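Side-chain contacts in beta-d-glucoside glucohydrolase (Hypocrea jecorina, PDB 3ZZ1), which probably hydrolyses terminal, non-reducing beta-D-glucosyl residues and releases beta-D-glucose, a step in cellulose degradation: residues T73-G78 with G98-A103; Q143-I148 with A190-A195; G147-G152 with N196-M201; G152-A157 with L293-L298. All blocks are in the same frame, centred on the assembly; numbering follows the deposited sequence. Where two conformers were deposited one is given.

Contact 1: residues T73-G78 with G98-A103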
loop_
_atom_site.group_PDB
_atom_site.type_symbol
_atom_site.label_atom_id
_atom_site.label_comp_id
_atom_site.label_asym_id
_atom_site.label_seq_id
_atom_site.Cartn_x
_atom_site.Cartn_y
_atom_site.Cartn_z
ATOM N N THR A 73 -14.517 -4.939 10.140
ATOM C CA THR A 73 -13.370 -5.802 9.932
ATOM C C THR A 73 -12.089 -4.970 9.920
ATOM O O THR A 73 -12.058 -3.866 9.378
ATOM C CB THR A 73 -13.513 -6.594 8.603
ATOM O OG1 THR A 73 -14.690 -7.414 8.655
ATOM C CG2 THR A 73 -12.294 -7.471 8.329
ATOM N N ALA A 74 -11.047 -5.506 10.548
ATOM C CA ALA A 74 -9.698 -4.987 10.413
ATOM C C ALA A 74 -9.004 -5.751 9.288
ATOM O O ALA A 74 -8.515 -6.867 9.487
ATOM C CB ALA A 74 -8.935 -5.145 11.716
ATOM N N PHE A 75 -8.982 -5.157 8.098
ATOM C CA PHE A 75 -8.333 -5.793 6.960
ATOM C C PHE A 75 -6.819 -5.711 7.105
ATOM O O PHE A 75 -6.304 -4.915 7.896
ATOM C CB PHE A 75 -8.807 -5.177 5.639
ATOM C CG PHE A 75 -10.258 -5.450 5.333
ATOM C CD1 PHE A 75 -11.256 -4.594 5.799
ATOM C CD2 PHE A 75 -10.626 -6.566 4.585
ATOM C CE1 PHE A 75 -12.596 -4.838 5.523
ATOM C CE2 PHE A 75 -11.965 -6.823 4.298
ATOM C CZ PHE A 75 -12.955 -5.959 4.771
ATOM N N THR A 76 -6.110 -6.561 6.370
ATOM C CA THR A 76 -4.657 -6.512 6.358
ATOM C C THR A 76 -4.230 -5.165 5.788
ATOM O O THR A 76 -4.940 -4.604 4.950
ATOM C CB THR A 76 -4.050 -7.635 5.490
ATOM O OG1 THR A 76 -4.453 -7.462 4.124
ATOM C CG2 THR A 76 -4.495 -9.010 5.989
ATOM N N PRO A 77 -3.083 -4.632 6.255
ATOM C CA PRO A 77 -2.464 -3.486 5.595
ATOM C C PRO A 77 -2.235 -3.747 4.108
ATOM O O PRO A 77 -2.108 -4.905 3.689
ATOM C CB PRO A 77 -1.119 -3.379 6.304
ATOM C CG PRO A 77 -1.412 -3.839 7.686
ATOM C CD PRO A 77 -2.426 -4.937 7.542
ATOM N N GLY A 78 -2.177 -2.676 3.328
ATOM C CA GLY A 78 -1.892 -2.768 1.897
ATOM C C GLY A 78 -0.638 -3.557 1.551
ATOM O O GLY A 78 -0.600 -4.247 0.529
ATOM N N GLY A 98 -15.179 -1.495 0.730
ATOM C CA GLY A 98 -16.281 -0.707 0.179
ATOM C C GLY A 98 -17.615 -1.059 0.810
ATOM O O GLY A 98 -18.369 -0.170 1.223
ATOM N N GLU A 99 -17.897 -2.360 0.895
ATOM C CA GLU A 99 -19.145 -2.859 1.489
ATOM C C GLU A 99 -19.345 -2.379 2.925
ATOM O O GLU A 99 -20.438 -1.932 3.288
ATOM C CB GLU A 99 -19.207 -4.387 1.427
ATOM C CG GLU A 99 -19.605 -4.922 0.059
ATOM C CD GLU A 99 -19.518 -6.435 -0.049
ATOM O OE1 GLU A 99 -19.510 -7.121 0.995
ATOM O OE2 GLU A 99 -19.464 -6.943 -1.187
ATOM N N GLU A 100 -18.282 -2.459 3.723
ATOM C CA GLU A 100 -18.332 -2.061 5.132
ATOM C C GLU A 100 -18.470 -0.553 5.302
ATOM O O GLU A 100 -19.193 -0.090 6.183
ATOM C CB GLU A 100 -17.107 -2.581 5.890
ATOM C CG GLU A 100 -16.985 -4.096 5.826
ATOM C CD GLU A 100 -16.248 -4.713 6.999
ATOM O OE1 GLU A 100 -15.735 -3.968 7.854
ATOM O OE2 GLU A 100 -16.188 -5.965 7.060
ATOM N N VAL A 101 -17.782 0.201 4.446
ATOM C CA VAL A 101 -17.842 1.664 4.465
ATOM C C VAL A 101 -19.257 2.169 4.166
ATOM O O VAL A 101 -19.792 2.990 4.920
ATOM C CB VAL A 101 -16.803 2.292 3.501
ATOM C CG1 VAL A 101 -16.951 3.799 3.444
ATOM C CG2 VAL A 101 -15.385 1.921 3.936
ATOM N N LYS A 102 -19.863 1.663 3.088
ATOM C CA LYS A 102 -21.230 2.033 2.719
ATOM C C LYS A 102 -22.212 1.597 3.801
ATOM O O LYS A 102 -23.091 2.368 4.205
ATOM C CB LYS A 102 -21.610 1.421 1.366
ATOM C CG LYS A 102 -22.971 1.853 0.833
ATOM C CD LYS A 102 -23.072 1.603 -0.662
ATOM C CE LYS A 102 -24.481 1.856 -1.176
ATOM N NZ LYS A 102 -25.404 0.739 -0.836
ATOM N N ALA A 103 -22.047 0.360 4.275
ATOM C CA ALA A 103 -22.919 -0.188 5.307
ATOM C C ALA A 103 -22.867 0.635 6.595
ATOM O O ALA A 103 -23.821 0.632 7.379
ATOM C CB ALA A 103 -22.581 -1.648 5.577
HETATM O O HOH W 1 -13.855 -2.175 7.902
#
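With CG anti to its carbonyl carbon (chi1 -59°) and the chain extended beyond it, Glu100 carries its carboxylate off the helix to Thr73, whose OG1 stands beside its own backbone N, turning both donors to the same carboxylate. The two donors of Thr73 then grip the two carboxylate oxygens: Thr73 N reaches Glu100 OE1 at 2.8 Å in a nearly straight bond, 168° at the hydrogen, and Thr73 OG1 reaches Glu100 OE2 at 2.6 Å. Both oxygens use their syn lone pairs, so the fork fixes the rotation of the carboxylate. A water completes the ring of bonds by donating to Thr73 O and, at 2.6 Å, to Glu100 OE1, while His319 bonds to OE2. The Phe75 ring packs obliquely against the carboxylate. Its CE1 lies 3.9 Å from Glu100 CD, with the ring turned 59° to the carboxylate, and the CG2 methyl of Thr73 sits over the centre of one ring face. The result is a buried carboxylate of helix 87-103 holding the loop before helix 78-83 in the TIM-barrel-type N-terminal domain of family 3 glycosidases.

Contact 2: residues Q143-I148 with A190-A195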
loop_
_atom_site.group_PDB
_atom_site.type_symbol
_atom_site.label_atom_id
_atom_site.label_comp_id
_atom_site.label_asym_id
_atom_site.label_seq_id
_atom_site.Cartn_x
_atom_site.Cartn_y
_atom_site.Cartn_z
ATOM N N GLN A 143 -6.677 -1.873 -8.815
ATOM C CA GLN A 143 -7.520 -3.003 -8.418
ATOM C C GLN A 143 -8.327 -2.685 -7.159
ATOM O O GLN A 143 -9.497 -3.057 -7.061
ATOM C CB GLN A 143 -6.695 -4.286 -8.222
ATOM C CG GLN A 143 -6.070 -4.868 -9.505
ATOM C CD GLN A 143 -7.064 -5.581 -10.432
ATOM O OE1 GLN A 143 -6.771 -5.786 -11.611
ATOM N NE2 GLN A 143 -8.231 -5.964 -9.904
ATOM N N THR A 144 -7.704 -1.988 -6.210
ATOM C CA THR A 144 -8.336 -1.664 -4.923
ATOM C C THR A 144 -9.447 -0.632 -5.100
ATOM O O THR A 144 -10.504 -0.729 -4.474
ATOM C CB THR A 144 -7.296 -1.145 -3.895
ATOM O OG1 THR A 144 -6.235 -2.097 -3.772
ATOM C CG2 THR A 144 -7.923 -0.915 -2.522
ATOM N N ILE A 145 -9.196 0.347 -5.961
ATOM C CA ILE A 145 -10.145 1.427 -6.219
ATOM C C ILE A 145 -11.336 0.926 -7.032
ATOM O O ILE A 145 -12.470 1.296 -6.748
ATOM C CB ILE A 145 -9.442 2.645 -6.874
ATOM C CG1 ILE A 145 -8.643 3.399 -5.807
ATOM C CG2 ILE A 145 -10.437 3.580 -7.552
ATOM C CD1 ILE A 145 -7.489 4.200 -6.346
ATOM N N ASN A 146 -11.078 0.072 -8.024
ATOM C CA ASN A 146 -12.157 -0.631 -8.725
ATOM C C ASN A 146 -13.054 -1.351 -7.712
ATOM O O ASN A 146 -14.277 -1.214 -7.747
ATOM C CB ASN A 146 -11.595 -1.624 -9.751
ATOM C CG ASN A 146 -12.689 -2.336 -10.547
ATOM O OD1 ASN A 146 -12.989 -3.512 -10.309
ATOM N ND2 ASN A 146 -13.293 -1.622 -11.500
ATOM N N GLY A 147 -12.427 -2.080 -6.792
ATOM C CA GLY A 147 -13.137 -2.804 -5.743
ATOM C C GLY A 147 -13.987 -1.912 -4.854
ATOM O O GLY A 147 -15.193 -2.135 -4.725
ATOM N N ILE A 148 -13.359 -0.906 -4.244
ATOM C CA ILE A 148 -14.058 0.035 -3.364
ATOM C C ILE A 148 -15.221 0.705 -4.097
ATOM O O ILE A 148 -16.359 0.682 -3.619
ATOM C CB ILE A 148 -13.112 1.129 -2.788
ATOM C CG1 ILE A 148 -12.036 0.511 -1.889
ATOM C CG2 ILE A 148 -13.903 2.187 -1.998
ATOM C CD1 ILE A 148 -10.819 1.420 -1.678
ATOM N N ALA A 190 -1.344 7.814 -11.276
ATOM C CA ALA A 190 -1.933 7.707 -12.616
ATOM C C ALA A 190 -2.812 6.461 -12.747
ATOM O O ALA A 190 -3.898 6.525 -13.316
ATOM C CB ALA A 190 -0.860 7.727 -13.692
ATOM N N ASP A 191 -2.348 5.338 -12.208
ATOM C CA ASP A 191 -3.169 4.135 -12.131
ATOM C C ASP A 191 -4.464 4.420 -11.376
ATOM O O ASP A 191 -5.540 4.022 -11.822
ATOM C CB ASP A 191 -2.416 2.988 -11.442
ATOM C CG ASP A 191 -1.319 2.400 -12.303
ATOM O OD1 ASP A 191 -0.285 3.078 -12.467
ATOM O OD2 ASP A 191 -1.476 1.256 -12.801
ATOM N N ALA A 192 -4.352 5.106 -10.234
ATOM C CA ALA A 192 -5.519 5.452 -9.409
ATOM C C ALA A 192 -6.517 6.299 -10.182
ATOM O O ALA A 192 -7.715 6.018 -10.168
ATOM C CB ALA A 192 -5.093 6.168 -8.124
ATOM N N VAL A 193 -6.009 7.321 -10.867
ATOM C CA VAL A 193 -6.830 8.208 -11.689
ATOM C C VAL A 193 -7.499 7.414 -12.808
ATOM O O VAL A 193 -8.707 7.525 -13.011
ATOM C CB VAL A 193 -5.996 9.386 -12.277
ATOM C CG1 VAL A 193 -6.825 10.228 -13.235
ATOM C CG2 VAL A 193 -5.431 10.256 -11.158
ATOM N N GLN A 194 -6.717 6.597 -13.511
ATOM C CA GLN A 194 -7.242 5.775 -14.609
ATOM C C GLN A 194 -8.326 4.808 -14.116
ATOM O O GLN A 194 -9.199 4.403 -14.879
ATOM C CB GLN A 194 -6.104 5.018 -15.305
ATOM C CG GLN A 194 -6.445 4.504 -16.710
ATOM C CD GLN A 194 -7.091 3.121 -16.710
ATOM O OE1 GLN A 194 -6.976 2.361 -15.745
ATOM N NE2 GLN A 194 -7.774 2.793 -17.802
ATOM N N ALA A 195 -8.267 4.461 -12.831
ATOM C CA ALA A 195 -9.268 3.601 -12.206
ATOM C C ALA A 195 -10.493 4.411 -11.795
ATOM O O ALA A 195 -11.391 3.893 -11.137
ATOM C CB ALA A 195 -8.668 2.874 -10.990
#
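Ile145 meets Ala192 and Ala195 with two different branches, and these touches, mostly apolar, make up the close part of the contact. Its CD1 rests on Ala192 CB at 3.6 Å, the tighter of the two methyl-to-methyl approaches. The other branch, CG2, lies 3.9 Å from Ala195 CB and also 3.7 Å from Ala195 O. The division of labour follows from the first torsion: at chi1 -76° CG2 is anti to the backbone N while CG1 stands beside it, so the two arms spread toward separate turns of the facing chain. Both receiving groups are alanine methyls, one on the helix and one just past its end; the latter, Ala195, packs closely although it is partly exposed. Toward the sheet, Ile145 also packs on Ala155 and Ala192 on Ala157, both in strand 154-160. The outer margin is looser. Asn146 is exposed, its side chain coming no nearer than 5.5 Å to the opposing segment and its OD1 bonding to Arg91 instead. Two helices packed side by side over a parallel strand in this way are characteristic of the outer helical layer of a TIM-barrel-type domain, in which helix 178-194 forms the crossover from strand 154-160 to strand 199-202.

Contact 3: residues G147-G152 with N196-M201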
loop_
_atom_site.group_PDB
_atom_site.type_symbol
_atom_site.label_atom_id
_atom_site.label_comp_id
_atom_site.label_asym_id
_atom_site.label_seq_id
_atom_site.Cartn_x
_atom_site.Cartn_y
_atom_site.Cartn_z
ATOM N N GLY A 147 -12.427 -2.080 -6.792
ATOM C CA GLY A 147 -13.137 -2.804 -5.743
ATOM C C GLY A 147 -13.987 -1.912 -4.854
ATOM O O GLY A 147 -15.193 -2.135 -4.725
ATOM N N ILE A 148 -13.359 -0.906 -4.244
ATOM C CA ILE A 148 -14.058 0.035 -3.364
ATOM C C ILE A 148 -15.221 0.705 -4.097
ATOM O O ILE A 148 -16.359 0.682 -3.619
ATOM C CB ILE A 148 -13.112 1.129 -2.788
ATOM C CG1 ILE A 148 -12.036 0.511 -1.889
ATOM C CG2 ILE A 148 -13.903 2.187 -1.998
ATOM C CD1 ILE A 148 -10.819 1.420 -1.678
ATOM N N GLN A 149 -14.935 1.281 -5.264
ATOM C CA GLN A 149 -15.921 2.117 -5.963
ATOM C C GLN A 149 -17.028 1.339 -6.677
ATOM O O GLN A 149 -18.074 1.903 -6.995
ATOM C CB GLN A 149 -15.229 3.127 -6.889
ATOM C CG GLN A 149 -14.261 4.055 -6.136
ATOM C CD GLN A 149 -13.825 5.282 -6.930
ATOM O OE1 GLN A 149 -13.945 5.332 -8.156
ATOM N NE2 GLN A 149 -13.305 6.276 -6.223
ATOM N N SER A 150 -16.823 0.043 -6.894
ATOM C CA SER A 150 -17.873 -0.811 -7.468
ATOM C C SER A 150 -19.067 -0.924 -6.517
ATOM O O SER A 150 -20.182 -1.231 -6.942
ATOM C CB SER A 150 -17.335 -2.210 -7.758
ATOM O OG SER A 150 -17.175 -2.937 -6.551
ATOM N N VAL A 151 -18.804 -0.682 -5.233
ATOM C CA VAL A 151 -19.800 -0.756 -4.168
ATOM C C VAL A 151 -20.577 0.558 -4.061
ATOM O O VAL A 151 -21.673 0.599 -3.502
ATOM C CB VAL A 151 -19.124 -1.097 -2.806
ATOM C CG1 VAL A 151 -20.131 -1.049 -1.652
ATOM C CG2 VAL A 151 -18.456 -2.459 -2.880
ATOM N N GLY A 152 -20.008 1.628 -4.606
ATOM C CA GLY A 152 -20.659 2.933 -4.596
ATOM C C GLY A 152 -20.110 3.814 -3.493
ATOM O O GLY A 152 -20.829 4.637 -2.916
ATOM N N ASN A 196 -10.513 5.682 -12.199
ATOM C CA ASN A 196 -11.576 6.637 -11.866
ATOM C C ASN A 196 -11.688 6.946 -10.376
ATOM O O ASN A 196 -12.793 7.119 -9.864
ATOM C CB ASN A 196 -12.939 6.186 -12.414
ATOM C CG ASN A 196 -12.981 6.154 -13.929
ATOM O OD1 ASN A 196 -12.358 6.975 -14.603
ATOM N ND2 ASN A 196 -13.727 5.200 -14.473
ATOM N N VAL A 197 -10.551 7.036 -9.684
ATOM C CA VAL A 197 -10.568 7.403 -8.271
ATOM C C VAL A 197 -11.337 8.714 -8.146
ATOM O O VAL A 197 -11.235 9.587 -9.011
ATOM C CB VAL A 197 -9.141 7.479 -7.637
ATOM C CG1 VAL A 197 -8.381 8.741 -8.070
ATOM C CG2 VAL A 197 -9.216 7.386 -6.110
ATOM N N ALA A 198 -12.143 8.813 -7.093
ATOM C CA ALA A 198 -13.023 9.957 -6.892
ATOM C C ALA A 198 -12.232 11.158 -6.413
ATOM O O ALA A 198 -12.459 12.288 -6.861
ATOM C CB ALA A 198 -14.101 9.608 -5.878
ATOM N N SER A 199 -11.289 10.895 -5.512
ATOM C CA SER A 199 -10.539 11.944 -4.848
ATOM C C SER A 199 -9.066 11.588 -4.659
ATOM O O SER A 199 -8.676 10.417 -4.725
ATOM C CB SER A 199 -11.177 12.257 -3.493
ATOM O OG SER A 199 -10.545 13.361 -2.874
ATOM N N VAL A 200 -8.266 12.621 -4.420
ATOM C CA VAL A 200 -6.854 12.509 -4.142
ATOM C C VAL A 200 -6.607 13.411 -2.944
ATOM O O VAL A 200 -7.167 14.504 -2.867
ATOM C CB VAL A 200 -6.013 12.966 -5.358
ATOM C CG1 VAL A 200 -4.549 13.110 -4.993
ATOM C CG2 VAL A 200 -6.184 11.992 -6.536
ATOM N N MET A 201 -5.804 12.950 -1.995
ATOM C CA MET A 201 -5.447 13.769 -0.841
ATOM C C MET A 201 -4.017 14.299 -0.986
ATOM O O MET A 201 -3.078 13.515 -1.163
ATOM C CB MET A 201 -5.589 12.962 0.456
ATOM C CG MET A 201 -5.227 13.729 1.719
ATOM S SD MET A 201 -4.986 12.660 3.168
ATOM C CE MET A 201 -6.649 12.048 3.433
#
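Val197 CA and Ala198 CB lie off opposite faces of the flat carboxamide of Gln149, whose terminal atoms are turned to the backbone of Asn196 and Ala198. As modelled, Gln149 OE1 is 2.7 Å from Asn196 O and Gln149 NE2 is 2.9 Å from Ala198 N. The amide is probably turned over, and with its oxygen and nitrogen exchanged both approaches may be hydrogen bonds. The proximity of another backbone nitrogen, that of Ala155, to the modelled NE2 is consistent with this. A first torsion of -58° and an extended chain beyond CG carry the amide across the gap. Its target is a helix terminus. Asn196, with positive phi, is the C-prime residue of a Schellman motif that ends helix 178-194, in which Val197 N pairs with Ala192 O and Asn196 N with Val193 O. The chain then enters strand 199-202, so Gln149 packs against the helix-to-strand connection of a beta-alpha-beta crossover in the barrel-type domain. On the other side of the contact, Ser150 OG turns back along its own helix and donates to Gly147 O at 2.8 Å, tilted 28° from the carbonyl plane.

Contact 4: residues G152-A157 with L293-L298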
loop_
_atom_site.group_PDB
_atom_site.type_symbol
_atom_site.label_atom_id
_atom_site.label_comp_id
_atom_site.label_asym_id
_atom_site.label_seq_id
_atom_site.Cartn_x
_atom_site.Cartn_y
_atom_site.Cartn_z
ATOM N N GLY A 152 -20.008 1.628 -4.606
ATOM C CA GLY A 152 -20.659 2.933 -4.596
ATOM C C GLY A 152 -20.110 3.814 -3.493
ATOM O O GLY A 152 -20.829 4.637 -2.916
ATOM N N VAL A 153 -18.823 3.629 -3.212
ATOM C CA VAL A 153 -18.110 4.387 -2.192
ATOM C C VAL A 153 -17.005 5.172 -2.880
ATOM O O VAL A 153 -16.424 4.693 -3.854
ATOM C CB VAL A 153 -17.496 3.433 -1.123
ATOM C CG1 VAL A 153 -16.645 4.197 -0.101
ATOM C CG2 VAL A 153 -18.592 2.643 -0.426
ATOM N N GLN A 154 -16.721 6.374 -2.381
ATOM C CA GLN A 154 -15.617 7.181 -2.902
ATOM C C GLN A 154 -14.285 6.759 -2.279
ATOM O O GLN A 154 -14.162 6.678 -1.055
ATOM C CB GLN A 154 -15.850 8.674 -2.642
ATOM C CG GLN A 154 -17.071 9.273 -3.319
ATOM C CD GLN A 154 -17.087 10.789 -3.231
ATOM O OE1 GLN A 154 -16.043 11.432 -3.305
ATOM N NE2 GLN A 154 -18.272 11.367 -3.077
ATOM N N ALA A 155 -13.293 6.495 -3.128
ATOM C CA ALA A 155 -11.933 6.210 -2.670
ATOM C C ALA A 155 -11.077 7.467 -2.744
ATOM O O ALA A 155 -11.366 8.381 -3.526
ATOM C CB ALA A 155 -11.310 5.090 -3.496
ATOM N N THR A 156 -10.021 7.509 -1.935
ATOM C CA THR A 156 -9.140 8.670 -1.887
ATOM C C THR A 156 -7.686 8.238 -2.013
ATOM O O THR A 156 -7.103 7.720 -1.061
ATOM C CB THR A 156 -9.332 9.476 -0.581
ATOM O OG1 THR A 156 -10.703 9.861 -0.462
ATOM C CG2 THR A 156 -8.462 10.726 -0.580
ATOM N N ALA A 157 -7.110 8.453 -3.192
ATOM C CA ALA A 157 -5.701 8.160 -3.431
ATOM C C ALA A 157 -4.832 9.157 -2.671
ATOM O O ALA A 157 -4.875 10.360 -2.942
ATOM C CB ALA A 157 -5.395 8.213 -4.924
ATOM N N LEU A 293 -19.093 17.241 -6.573
ATOM C CA LEU A 293 -20.406 16.703 -6.954
ATOM C C LEU A 293 -20.312 15.594 -8.005
ATOM O O LEU A 293 -21.090 14.642 -7.970
ATOM C CB LEU A 293 -21.344 17.808 -7.440
ATOM C CG LEU A 293 -21.766 18.903 -6.455
ATOM C CD1 LEU A 293 -22.752 19.840 -7.131
ATOM C CD2 LEU A 293 -22.348 18.329 -5.171
ATOM N N ALA A 294 -19.362 15.714 -8.933
ATOM C CA ALA A 294 -19.163 14.681 -9.952
ATOM C C ALA A 294 -18.772 13.345 -9.334
ATOM O O ALA A 294 -19.205 12.302 -9.806
ATOM C CB ALA A 294 -18.125 15.112 -10.965
ATOM N N ALA A 295 -17.956 13.389 -8.283
ATOM C CA ALA A 295 -17.513 12.186 -7.578
ATOM C C ALA A 295 -18.684 11.508 -6.881
ATOM O O ALA A 295 -18.759 10.277 -6.811
ATOM C CB ALA A 295 -16.424 12.536 -6.570
ATOM N N TRP A 296 -19.595 12.334 -6.377
ATOM C CA TRP A 296 -20.818 11.898 -5.718
ATOM C C TRP A 296 -21.753 11.224 -6.725
ATOM O O TRP A 296 -22.302 10.144 -6.454
ATOM C CB TRP A 296 -21.465 13.125 -5.069
ATOM C CG TRP A 296 -22.687 12.895 -4.215
ATOM C CD1 TRP A 296 -22.771 12.140 -3.080
ATOM C CD2 TRP A 296 -23.978 13.497 -4.394
ATOM N NE1 TRP A 296 -24.042 12.206 -2.563
ATOM C CE2 TRP A 296 -24.801 13.037 -3.347
ATOM C CE3 TRP A 296 -24.518 14.375 -5.345
ATOM C CZ2 TRP A 296 -26.145 13.422 -3.223
ATOM C CZ3 TRP A 296 -25.858 14.758 -5.224
ATOM C CH2 TRP A 296 -26.652 14.277 -4.172
ATOM N N TYR A 297 -21.915 11.846 -7.894
ATOM C CA TYR A 297 -22.754 11.291 -8.955
ATOM C C TYR A 297 -22.141 10.049 -9.588
ATOM O O TYR A 297 -22.863 9.114 -9.945
ATOM C CB TYR A 297 -23.040 12.336 -10.033
ATOM C CG TYR A 297 -24.080 13.359 -9.637
ATOM C CD1 TYR A 297 -25.398 12.983 -9.395
ATOM C CD2 TYR A 297 -23.753 14.709 -9.526
ATOM C CE1 TYR A 297 -26.368 13.927 -9.034
ATOM C CE2 TYR A 297 -24.710 15.657 -9.164
ATOM C CZ TYR A 297 -26.013 15.258 -8.920
ATOM O OH TYR A 297 -26.965 16.194 -8.568
ATOM N N LEU A 298 -20.813 10.053 -9.722
ATOM C CA LEU A 298 -20.050 8.940 -10.294
ATOM C C LEU A 298 -20.253 7.644 -9.518
ATOM O O LEU A 298 -20.363 6.573 -10.111
ATOM C CB LEU A 298 -18.550 9.282 -10.346
ATOM C CG LEU A 298 -17.559 8.219 -10.857
ATOM C CD1 LEU A 298 -17.542 8.140 -12.365
ATOM C CD2 LEU A 298 -16.156 8.495 -10.334
#
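Most of the surface buried here belongs to Gln154, which lies against Ala295 and Trp296 of the facing helix. The first torsion (chi1 -63°) places CG beside the backbone N, and from there the chain runs out straight, which sets the carboxamide against one turn of the helix. There the amide's oxygen and nitrogen go to different neighbours. Gln154 OE1 comes within 3.5 Å of the methyl CB of Ala295, but that is a packing contact, since the polar partner of this oxygen is the hydroxyl of Tyr232. The bond to Tyr232 gives the buried oxygen a partner and limits how far the amide can turn. Ala295 adds a second touch through its carbonyl, Ala295 O lying 4.0 Å from Gln154 CG. The nitrogen end lies beside the backbone of Trp296: Gln154 NE2 is 3.7 Å from Trp296 N and 4.2 Å from Trp296 CB. Only the root of the tryptophan takes part, because its indole swings away to stack edge-to-face on Tyr54. The contact therefore docks helix 282-298 on the barrel strand 154-160, which runs parallel to its neighbours 108-109 and 199-202. Helix 134-150 packs on Ala155 of the same strand, while helix 8-20 touches Ala294, Tyr297 and Leu298 of helix 282-298.

Overall arrangement
All four contacts belong to the N-terminal barrel-type domain, and their chemistry follows their place in it. Contacts 1, 2 and 4 are buried, whereas contact 3 is partly buried. Contact 1 stands apart in using a carboxylate and a water to tie a loop to a helix. Contacts 2 and 3 both draw on helix 134-150, the first mainly through methyl packing and the second through an amide facing backbone. Contacts 3 and 4 reach neighbouring strands of one sheet, with centres about 5 Å apart. Helix 87-103 of contact 1 also packs on Val151 and Val153, which links it to contacts 3 and 4.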